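Local coordinates for protein beta-N-acetylhexosaminidase (Beutenbergia cavernae, PDB 5BU9) that probably hydrolyses terminal non-reducing N-acetyl-D-hexosamine residues from N-acetyl-beta-D-hexosaminides, as a member of glycoside hydrolase family 3, at residues Phe15-Asp20 and Gln26-Ala31; Val40-Arg45 and Glu58-Ala63; Ser280-Ala285 and Val309-Ala314; Val296-Ser299 and Ser303-Ala306. All blocks are in the same frame, centred on the assembly; numbering follows the deposited sequence.

Overall arrangement
Near the N terminus, interaction 1 folds helix 26-35 back onto strand 15-20 across a short loop. Interaction 2 follows in series, setting the C-terminal part of helix 50-61 against strand 39-43. The two contacts adjoin, because strands 15-20 and 39-43 are parallel neighbours in the sheet. Much later, interaction 3 brings helix 305-318 against helix 281-291. Interaction 4 lies wholly between the segments of interaction 3 along the chain and closes the short turn from strand 296-298 into helix 305-318. Strand 296-298 pairs with strand 15-20, so the C-terminal part of the barrel meets its first strand, and Phe15 reaches both segments of interaction 3.

Interaction 1: Phe15-Asp20 and Gln26-Ala31; sequences FMVGTD and QVTLDA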
loop_
_atom_site.group_PDB
_atom_site.type_symbol
_atom_site.label_atom_id
_atom_site.label_comp_id
_atom_site.label_asym_id
_atom_site.label_seq_id
_atom_site.Cartn_x
_atom_site.Cartn_y
_atom_site.Cartn_z
ATOM N N PHE A 15 -11.458 1.240 0.893
ATOM C CA PHE A 15 -10.908 0.160 1.710
ATOM C C PHE A 15 -10.273 -0.963 0.888
ATOM O O PHE A 15 -10.712 -1.276 -0.223
ATOM C CB PHE A 15 -11.985 -0.428 2.615
ATOM C CG PHE A 15 -12.331 0.444 3.787
ATOM C CD1 PHE A 15 -13.226 1.503 3.644
ATOM C CD2 PHE A 15 -11.777 0.206 5.028
ATOM C CE1 PHE A 15 -13.558 2.310 4.719
ATOM C CE2 PHE A 15 -12.104 1.006 6.123
ATOM C CZ PHE A 15 -12.998 2.057 5.969
HETATM N N MSE A 16 -9.226 -1.554 1.453
HETATM C CA MSE A 16 -8.594 -2.724 0.871
HETATM C C MSE A 16 -8.575 -3.831 1.934
HETATM O O MSE A 16 -7.885 -3.715 2.946
HETATM C CB MSE A 16 -7.185 -2.395 0.351
HETATM C CG MSE A 16 -6.539 -3.568 -0.432
HETATM SE SE MSE A 16 -4.780 -3.129 -1.156
HETATM C CE MSE A 16 -5.341 -2.364 -2.850
ATOM N N VAL A 17 -9.356 -4.894 1.736
ATOM C CA VAL A 17 -9.474 -5.901 2.808
ATOM C C VAL A 17 -8.698 -7.154 2.448
ATOM O O VAL A 17 -8.713 -7.615 1.298
ATOM C CB VAL A 17 -10.939 -6.226 3.134
ATOM C CG1 VAL A 17 -11.655 -6.763 1.918
ATOM C CG2 VAL A 17 -10.995 -7.247 4.236
ATOM N N GLY A 18 -7.979 -7.670 3.436
ATOM C CA GLY A 18 -7.113 -8.817 3.252
ATOM C C GLY A 18 -7.887 -10.108 3.130
ATOM O O GLY A 18 -9.026 -10.197 3.574
ATOM N N THR A 19 -7.281 -11.082 2.456
ATOM C CA THR A 19 -7.667 -12.492 2.529
ATOM C C THR A 19 -6.353 -13.252 2.474
ATOM O O THR A 19 -5.349 -12.751 1.959
ATOM C CB THR A 19 -8.600 -12.943 1.367
ATOM O OG1 THR A 19 -8.900 -14.323 1.518
ATOM C CG2 THR A 19 -7.941 -12.781 0.022
ATOM N N ASP A 20 -6.341 -14.455 3.018
ATOM C CA ASP A 20 -5.160 -15.277 2.934
ATOM C C ASP A 20 -4.920 -15.593 1.456
ATOM O O ASP A 20 -5.878 -15.802 0.717
ATOM C CB ASP A 20 -5.335 -16.564 3.745
ATOM C CG ASP A 20 -4.094 -17.438 3.678
ATOM O OD1 ASP A 20 -3.071 -17.033 4.302
ATOM O OD2 ASP A 20 -4.129 -18.487 2.981
ATOM N N GLN A 26 -14.251 -16.172 3.544
ATOM C CA GLN A 26 -15.629 -15.702 3.624
ATOM C C GLN A 26 -15.723 -14.270 4.174
ATOM O O GLN A 26 -16.528 -13.482 3.675
ATOM C CB GLN A 26 -16.475 -16.678 4.461
ATOM C CG GLN A 26 -17.997 -16.407 4.413
ATOM C CD GLN A 26 -18.547 -16.440 2.989
ATOM O OE1 GLN A 26 -18.245 -17.349 2.225
ATOM N NE2 GLN A 26 -19.340 -15.430 2.627
ATOM N N VAL A 27 -14.872 -13.911 5.139
ATOM C CA VAL A 27 -14.859 -12.541 5.704
ATOM C C VAL A 27 -14.594 -11.484 4.619
ATOM O O VAL A 27 -15.198 -10.396 4.622
ATOM C CB VAL A 27 -13.815 -12.395 6.885
ATOM C CG1 VAL A 27 -12.379 -12.713 6.425
ATOM C CG2 VAL A 27 -13.878 -10.981 7.520
ATOM N N THR A 28 -13.684 -11.798 3.706
ATOM C CA THR A 28 -13.343 -10.897 2.598
ATOM C C THR A 28 -14.470 -10.804 1.569
ATOM O O THR A 28 -14.821 -9.731 1.109
ATOM C CB THR A 28 -12.080 -11.377 1.915
ATOM O OG1 THR A 28 -11.111 -11.614 2.933
ATOM C CG2 THR A 28 -11.547 -10.330 0.938
ATOM N N LEU A 29 -15.025 -11.951 1.212
ATOM C CA LEU A 29 -16.164 -12.014 0.326
ATOM C C LEU A 29 -17.357 -11.241 0.915
ATOM O O LEU A 29 -18.029 -10.520 0.213
ATOM C CB LEU A 29 -16.540 -13.481 0.061
ATOM C CG LEU A 29 -15.552 -14.319 -0.760
ATOM C CD1 LEU A 29 -16.056 -15.754 -0.882
ATOM C CD2 LEU A 29 -15.351 -13.735 -2.151
ATOM N N ASP A 30 -17.622 -11.408 2.204
ATOM C CA ASP A 30 -18.645 -10.612 2.851
ATOM C C ASP A 30 -18.307 -9.121 2.829
ATOM O O ASP A 30 -19.198 -8.294 2.688
ATOM C CB ASP A 30 -18.844 -11.034 4.314
ATOM C CG ASP A 30 -19.424 -12.468 4.464
ATOM O OD1 ASP A 30 -20.028 -13.003 3.497
ATOM O OD2 ASP A 30 -19.257 -13.037 5.573
ATOM N N ALA A 31 -17.039 -8.775 3.016
ATOM C CA ALA A 31 -16.632 -7.361 3.037
ATOM C C ALA A 31 -16.985 -6.726 1.698
ATOM O O ALA A 31 -17.522 -5.636 1.683
ATOM C CB ALA A 31 -15.164 -7.212 3.327
#
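Thr28 meets the backbone of Gly18 and the side chains of Val17 and Thr19, and most of the contact gathers around it. Thr28 OG1 donates a short hydrogen bond to Gly18 O (2.6 Å), arriving at a C=O...donor angle of 134° and tilted somewhat from the carbonyl plane. Thr28 OG1 also lies 3.2 Å from Thr19 CB, the two threonine side chains crossing at about a right angle. With chi1 at -49°, Thr28 sets OG1 beside its own backbone N and points CG2 away from that N, 3.7 Å from Val17 CG1. One turn on, Ala31 CB touches Val17 CG1 at 3.8 Å. An alanine in place of Thr28 would lack both branches and would probably leave Gly18 O without this donor and a gap beside Val17 CG1. The outer face of the helix is looser and open to solvent: there Gln26 NE2 reaches Asp30 OD1 (2.7 Å) from above the carboxylate plane. Thr19 OG1, for its part, is engaged by Thr23 O and Glu25 N in the connecting loop. Helix 26-35 runs roughly antiparallel to strand 15-20 within a beta-alpha-beta unit completed by strand 39-43, with Leu60 of helix 50-61 covering Thr19 and Thr28.

Interaction 2: Val40-Arg45 and Glu58-Ala63; sequences VFLAGR and EQLTAA
Beyond Leu42, which meets Leu60 across the contact, Arg45 turns its guanidinium back on the chain and gives NH2 to Gly44 O at 2.9 Å. The bond is nearly straight at the hydrogen (164°) and lies close to the guanidinium plane, but it comes to the carbonyl from above its plane. This polar link belongs to the loop after the strand; the contact between strand and helix is made by carbon alone. Leu60 carries the helix side of it through a single methyl. Leu60 CD1 lies 3.9 Å from Val40 CG2 and 4.1 Å from Leu42 CD1, touching two residues whose side chains leave the same side of the strand. Leu60 crosses each of them at a slant. Leu42 starts off beside the helix rather than at it, and its bent chain (chi1 -85°, chi2 68°) brings CD1 round to the meeting point. On Val40, CG2 does the touching from the position between the backbone N and the carbonyl carbon. The three side chains are buried, with helix 26-35 closing in through Thr28 and Ile32 on Val40 and Leu29 on Leu60. Strand 39-43 is held in the sheet by parallel neighbours, and Leu42 O bonds with Thr78 OG1 of strand 75-82. Helices lying on the outer face of a parallel strand by such leucine and valine contacts are typical of the TIM barrel, the fold of the family 3 N-terminal domain.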
loop_
_atom_site.group_PDB
_atom_site.type_symbol
_atom_site.label_atom_id
_atom_site.label_comp_id
_atom_site.label_asym_id
_atom_site.label_seq_id
_atom_site.Cartn_x
_atom_site.Cartn_y
_atom_site.Cartn_z
ATOM N N VAL A 40 -9.000 -5.696 -2.719
ATOM C CA VAL A 40 -8.537 -6.793 -1.895
ATOM C C VAL A 40 -7.022 -6.925 -1.915
ATOM O O VAL A 40 -6.328 -6.395 -2.782
ATOM C CB VAL A 40 -9.198 -8.116 -2.307
ATOM C CG1 VAL A 40 -10.691 -8.043 -2.088
ATOM C CG2 VAL A 40 -8.913 -8.407 -3.749
ATOM N N PHE A 41 -6.526 -7.646 -0.927
ATOM C CA PHE A 41 -5.116 -7.828 -0.738
ATOM C C PHE A 41 -4.881 -9.291 -0.372
ATOM O O PHE A 41 -5.506 -9.800 0.545
ATOM C CB PHE A 41 -4.594 -6.903 0.367
ATOM C CG PHE A 41 -3.203 -7.210 0.788
ATOM C CD1 PHE A 41 -2.125 -6.701 0.080
ATOM C CD2 PHE A 41 -2.956 -8.042 1.876
ATOM C CE1 PHE A 41 -0.811 -7.007 0.469
ATOM C CE2 PHE A 41 -1.658 -8.340 2.275
ATOM C CZ PHE A 41 -0.581 -7.821 1.556
ATOM N N LEU A 42 -3.985 -9.970 -1.069
ATOM C CA LEU A 42 -3.657 -11.368 -0.721
ATOM C C LEU A 42 -2.497 -11.431 0.269
ATOM O O LEU A 42 -1.388 -10.983 -0.054
ATOM C CB LEU A 42 -3.327 -12.166 -1.989
ATOM C CG LEU A 42 -4.542 -12.748 -2.714
ATOM C CD1 LEU A 42 -5.406 -11.705 -3.321
ATOM C CD2 LEU A 42 -4.093 -13.743 -3.778
ATOM N N ALA A 43 -2.751 -11.988 1.460
ATOM C CA ALA A 43 -1.822 -11.901 2.593
ATOM C C ALA A 43 -1.124 -13.216 2.866
ATOM O O ALA A 43 -1.572 -14.261 2.407
ATOM C CB ALA A 43 -2.545 -11.461 3.848
ATOM N N GLY A 44 -0.051 -13.154 3.650
ATOM C CA GLY A 44 0.671 -14.339 4.097
ATOM C C GLY A 44 1.833 -14.780 3.226
ATOM O O GLY A 44 2.561 -13.946 2.699
ATOM N N ARG A 45 2.029 -16.090 3.101
ATOM C CA ARG A 45 3.031 -16.670 2.197
ATOM C C ARG A 45 2.323 -17.872 1.591
ATOM O O ARG A 45 1.889 -18.789 2.289
ATOM C CB ARG A 45 4.368 -17.069 2.900
ATOM C CG ARG A 45 5.149 -15.899 3.636
ATOM C CD ARG A 45 5.641 -14.747 2.705
ATOM N NE ARG A 45 6.421 -13.711 3.406
ATOM C CZ ARG A 45 5.958 -12.521 3.837
ATOM N NH1 ARG A 45 6.770 -11.682 4.490
ATOM N NH2 ARG A 45 4.694 -12.144 3.640
ATOM N N GLU A 58 -10.205 -15.221 -8.827
ATOM C CA GLU A 58 -11.444 -15.363 -9.591
ATOM C C GLU A 58 -12.666 -15.355 -8.651
ATOM O O GLU A 58 -13.676 -14.738 -8.964
ATOM C CB GLU A 58 -11.404 -16.641 -10.466
ATOM C CG GLU A 58 -12.675 -17.530 -10.467
ATOM C CD GLU A 58 -13.917 -16.864 -11.086
ATOM O OE1 GLU A 58 -13.784 -15.797 -11.740
ATOM O OE2 GLU A 58 -15.035 -17.407 -10.896
ATOM N N GLN A 59 -12.573 -16.017 -7.500
ATOM C CA GLN A 59 -13.668 -16.028 -6.536
ATOM C C GLN A 59 -13.966 -14.643 -5.968
ATOM O O GLN A 59 -15.123 -14.297 -5.674
ATOM C CB GLN A 59 -13.352 -16.964 -5.381
ATOM C CG GLN A 59 -13.058 -18.386 -5.760
ATOM C CD GLN A 59 -12.874 -19.260 -4.525
ATOM O OE1 GLN A 59 -13.774 -19.366 -3.680
ATOM N NE2 GLN A 59 -11.699 -19.874 -4.406
ATOM N N LEU A 60 -12.905 -13.867 -5.786
ATOM C CA LEU A 60 -13.030 -12.529 -5.230
ATOM C C LEU A 60 -13.653 -11.628 -6.291
ATOM O O LEU A 60 -14.561 -10.865 -5.997
ATOM C CB LEU A 60 -11.669 -11.990 -4.756
ATOM C CG LEU A 60 -10.916 -12.810 -3.672
ATOM C CD1 LEU A 60 -9.498 -12.294 -3.449
ATOM C CD2 LEU A 60 -11.670 -12.745 -2.377
ATOM N N THR A 61 -13.181 -11.722 -7.533
ATOM C CA THR A 61 -13.661 -10.790 -8.543
ATOM C C THR A 61 -15.093 -11.172 -8.899
ATOM O O THR A 61 -15.859 -10.347 -9.366
ATOM C CB THR A 61 -12.766 -10.757 -9.816
ATOM O OG1 THR A 61 -12.604 -12.073 -10.338
ATOM C CG2 THR A 61 -11.399 -10.188 -9.497
ATOM N N ALA A 62 -15.462 -12.421 -8.631
ATOM C CA ALA A 62 -16.823 -12.871 -8.911
ATOM C C ALA A 62 -17.826 -12.204 -7.960
ATOM O O ALA A 62 -19.026 -12.260 -8.176
ATOM C CB ALA A 62 -16.915 -14.379 -8.812
ATOM N N ALA A 63 -17.334 -11.576 -6.902
ATOM C CA ALA A 63 -18.222 -10.923 -5.965
ATOM C C ALA A 63 -18.500 -9.503 -6.409
ATOM O O ALA A 63 -19.346 -8.845 -5.822
ATOM C CB ALA A 63 -17.630 -10.935 -4.556
#

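Interaction 3: Ser280-Ala285 and Val309-Ala314; sequences SPADRA and VAAVVA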
loop_
_atom_site.group_PDB
_atom_site.type_symbol
_atom_site.label_atom_id
_atom_site.label_comp_id
_atom_site.label_asym_id
_atom_site.label_seq_id
_atom_site.Cartn_x
_atom_site.Cartn_y
_atom_site.Cartn_z
ATOM N N SER A 280 -9.392 3.183 18.111
ATOM C CA SER A 280 -10.370 2.214 17.676
ATOM C C SER A 280 -10.201 1.972 16.166
ATOM O O SER A 280 -9.688 2.827 15.428
ATOM C CB SER A 280 -11.795 2.736 17.983
ATOM O OG SER A 280 -12.150 3.688 17.004
ATOM N N PRO A 281 -10.657 0.815 15.679
ATOM C CA PRO A 281 -10.597 0.604 14.229
ATOM C C PRO A 281 -11.310 1.704 13.445
ATOM O O PRO A 281 -10.828 2.117 12.407
ATOM C CB PRO A 281 -11.313 -0.726 14.048
ATOM C CG PRO A 281 -11.028 -1.467 15.388
ATOM C CD PRO A 281 -11.103 -0.385 16.422
ATOM N N ALA A 282 -12.459 2.153 13.936
ATOM C CA ALA A 282 -13.210 3.223 13.294
ATOM C C ALA A 282 -12.363 4.493 13.214
ATOM O O ALA A 282 -12.239 5.095 12.147
ATOM C CB ALA A 282 -14.499 3.476 14.068
ATOM N N ASP A 283 -11.720 4.876 14.323
ATOM C CA ASP A 283 -10.869 6.091 14.289
ATOM C C ASP A 283 -9.650 5.954 13.381
ATOM O O ASP A 283 -9.239 6.941 12.759
ATOM C CB ASP A 283 -10.398 6.496 15.684
ATOM C CG ASP A 283 -11.518 7.103 16.516
ATOM O OD1 ASP A 283 -12.606 7.355 15.943
ATOM O OD2 ASP A 283 -11.310 7.319 17.730
ATOM N N ARG A 284 -9.070 4.761 13.284
ATOM C CA ARG A 284 -7.952 4.590 12.347
ATOM C C ARG A 284 -8.375 4.980 10.930
ATOM O O ARG A 284 -7.647 5.687 10.203
ATOM C CB ARG A 284 -7.440 3.152 12.350
ATOM C CG ARG A 284 -6.928 2.706 13.678
ATOM C CD ARG A 284 -6.613 1.246 13.677
ATOM N NE ARG A 284 -6.870 0.737 15.018
ATOM C CZ ARG A 284 -7.025 -0.541 15.321
ATOM N NH1 ARG A 284 -6.897 -1.492 14.387
ATOM N NH2 ARG A 284 -7.304 -0.860 16.564
ATOM N N ALA A 285 -9.544 4.490 10.525
ATOM C CA ALA A 285 -10.006 4.744 9.175
ATOM C C ALA A 285 -10.308 6.243 8.992
ATOM O O ALA A 285 -9.899 6.874 8.001
ATOM C CB ALA A 285 -11.253 3.885 8.853
ATOM N N VAL A 309 -15.782 0.341 7.879
ATOM C CA VAL A 309 -16.584 0.831 6.759
ATOM C C VAL A 309 -17.829 1.506 7.308
ATOM O O VAL A 309 -18.177 2.606 6.871
ATOM C CB VAL A 309 -16.947 -0.304 5.775
ATOM C CG1 VAL A 309 -18.018 0.158 4.794
ATOM C CG2 VAL A 309 -15.689 -0.747 5.017
ATOM N N ALA A 310 -18.490 0.869 8.279
ATOM C CA ALA A 310 -19.768 1.403 8.776
ATOM C C ALA A 310 -19.546 2.744 9.449
ATOM O O ALA A 310 -20.359 3.654 9.321
ATOM C CB ALA A 310 -20.427 0.443 9.743
ATOM N N ALA A 311 -18.440 2.851 10.174
ATOM C CA ALA A 311 -18.123 4.090 10.848
ATOM C C ALA A 311 -17.859 5.207 9.832
ATOM O O ALA A 311 -18.256 6.345 10.069
ATOM C CB ALA A 311 -16.938 3.908 11.746
ATOM N N VAL A 312 -17.182 4.885 8.722
ATOM C CA VAL A 312 -16.843 5.905 7.734
ATOM C C VAL A 312 -18.123 6.338 7.021
ATOM O O VAL A 312 -18.319 7.531 6.804
ATOM C CB VAL A 312 -15.766 5.438 6.739
ATOM C CG1 VAL A 312 -15.561 6.497 5.655
ATOM C CG2 VAL A 312 -14.433 5.220 7.477
ATOM N N VAL A 313 -19.015 5.391 6.718
ATOM C CA VAL A 313 -20.318 5.729 6.149
ATOM C C VAL A 313 -21.089 6.634 7.092
ATOM O O VAL A 313 -21.602 7.671 6.681
ATOM C CB VAL A 313 -21.174 4.474 5.835
ATOM C CG1 VAL A 313 -22.633 4.895 5.523
ATOM C CG2 VAL A 313 -20.611 3.731 4.682
ATOM N N ALA A 314 -21.174 6.252 8.366
ATOM C CA ALA A 314 -21.998 7.017 9.299
ATOM C C ALA A 314 -21.462 8.438 9.465
ATOM O O ALA A 314 -22.242 9.390 9.563
ATOM C CB ALA A 314 -22.086 6.317 10.644
#
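Two consecutive helices of the barrel's outer layer, 281-291 and 305-318, touch here through small side chains, Ala282 with Ala311 and Ala285 with Val312. The methyls of Ala282 and Ala311 approach to 3.4 Å between their CB atoms, closer than usual for van der Waals contact, and their CA atoms are only 5.6 Å apart. One turn on in helix 281-291, Ala285 CB meets CG2 of Val312, the residue after Ala311, at 3.7 Å. Val312 holds CG1 anti to its backbone N (chi1 174°), which leaves CG2 beside that N and turned to the alanine. The contact has a graded burial: the Ala282-Ala311 pair is partly exposed, whereas Ala285 and Val312 are buried and both also touch Phe15 of the first strand. Helix 281-291 begins right at this place. Ser280 is its N-cap, with OG accepting from Asp283 N at 3.0 Å and an angle of 167°, so the first turn that presents Ala282 is fixed at its end. The guanidinium of Arg284, from the same region, bonds to Trp279 O and Val270 O. Small side chains, with an alanine pair at the closest point, let these helices lie close over the strands, as adjacent helices do in the outer layer of an alpha/beta barrel.

Interaction 4: Val296-Ser299 and Ser303-Ala306; sequences VLVS and SIAA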
loop_
_atom_site.group_PDB
_atom_site.type_symbol
_atom_site.label_atom_id
_atom_site.label_comp_id
_atom_site.label_asym_id
_atom_site.label_seq_id
_atom_site.Cartn_x
_atom_site.Cartn_y
_atom_site.Cartn_z
ATOM N N VAL A 296 -7.630 2.687 2.822
ATOM C CA VAL A 296 -7.263 2.199 4.136
ATOM C C VAL A 296 -7.020 0.700 4.028
ATOM O O VAL A 296 -7.931 -0.076 3.675
ATOM C CB VAL A 296 -8.356 2.523 5.156
ATOM C CG1 VAL A 296 -7.977 2.005 6.551
ATOM C CG2 VAL A 296 -8.631 4.055 5.177
ATOM N N LEU A 297 -5.789 0.283 4.300
ATOM C CA LEU A 297 -5.417 -1.113 4.160
ATOM C C LEU A 297 -5.814 -1.871 5.428
ATOM O O LEU A 297 -5.382 -1.515 6.518
ATOM C CB LEU A 297 -3.921 -1.232 3.883
ATOM C CG LEU A 297 -3.379 -2.658 3.719
ATOM C CD1 LEU A 297 -4.049 -3.353 2.558
ATOM C CD2 LEU A 297 -1.862 -2.646 3.568
ATOM N N VAL A 298 -6.669 -2.884 5.296
ATOM C CA VAL A 298 -7.095 -3.716 6.441
ATOM C C VAL A 298 -6.755 -5.179 6.113
ATOM O O VAL A 298 -7.623 -5.955 5.755
ATOM C CB VAL A 298 -8.602 -3.517 6.736
ATOM C CG1 VAL A 298 -8.996 -4.151 8.047
ATOM C CG2 VAL A 298 -8.935 -2.027 6.772
ATOM N N SER A 299 -5.473 -5.541 6.211
ATOM C CA SER A 299 -4.974 -6.808 5.670
ATOM C C SER A 299 -4.831 -7.912 6.715
ATOM O O SER A 299 -5.470 -8.957 6.602
ATOM C CB SER A 299 -3.626 -6.581 4.987
ATOM O OG SER A 299 -2.753 -5.807 5.817
ATOM N N SER A 303 -11.193 -8.992 10.017
ATOM C CA SER A 303 -12.465 -9.077 10.750
ATOM C C SER A 303 -12.983 -7.719 11.170
ATOM O O SER A 303 -14.158 -7.600 11.479
ATOM C CB SER A 303 -12.369 -9.977 11.998
ATOM O OG SER A 303 -11.621 -9.341 13.023
ATOM N N ILE A 304 -12.128 -6.694 11.191
ATOM C CA ILE A 304 -12.596 -5.372 11.626
ATOM C C ILE A 304 -12.937 -4.444 10.451
ATOM O O ILE A 304 -13.315 -3.312 10.655
ATOM C CB ILE A 304 -11.575 -4.702 12.546
ATOM C CG1 ILE A 304 -10.234 -4.559 11.831
ATOM C CG2 ILE A 304 -11.463 -5.497 13.893
ATOM C CD1 ILE A 304 -9.190 -3.922 12.671
ATOM N N ALA A 305 -12.817 -4.922 9.217
ATOM C CA ALA A 305 -13.127 -4.076 8.082
ATOM C C ALA A 305 -14.593 -3.610 8.114
ATOM O O ALA A 305 -14.874 -2.453 7.851
ATOM C CB ALA A 305 -12.828 -4.805 6.779
ATOM N N ALA A 306 -15.522 -4.512 8.421
ATOM C CA ALA A 306 -16.952 -4.187 8.387
ATOM C C ALA A 306 -17.278 -2.994 9.263
ATOM O O ALA A 306 -17.942 -2.056 8.814
ATOM C CB ALA A 306 -17.817 -5.420 8.824
#
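The chain leaves strand 296-298, turns through a short loop and a 3-10 segment, and enters helix 305-318 with Ala305 facing Val298, their CA atoms 6.3 Å apart. Val298 carries the whole strand side of this contact, and it does so with one methyl. Val298 CG1 lies 4.0 Å from Ile304 CG1 and 4.1 Å from Ala305 CB, so the valine branch rests at the junction of the 3-10 segment and the helix. The valine torsion accounts for this: CG1 stands opposite the backbone N (chi1 -169°) and so reaches the turn. Ile304 begins at the side of the strand and crosses Val298 obliquely. It keeps CG1 in the crowded position between its backbone N and carbonyl carbon (chi1 58°), which brings that methylene to the valine. From there the chain continues straight, with chi2 at 180°, and carries CD1 onward to Pro281 and Arg284 at the start of helix 281-291. Ala305 CB adds a second neighbour in strand 15-20, where it touches Val17. The backbone of Val298 is meanwhile tied to Met16 and Gly18 of strand 15-20, while Ser299 N, just past the end of strand 296-298, bonds to Asp269 OD1 and the exposed Ser303 bonds through OG to Asp301 OD1. The polar bonds therefore serve the sheet and the turn, whereas the strand and helix meet through ordinary van der Waals spacing between aliphatic groups, so shape and the exclusion of water, rather than directed bonds, probably hold the helix start against Val298.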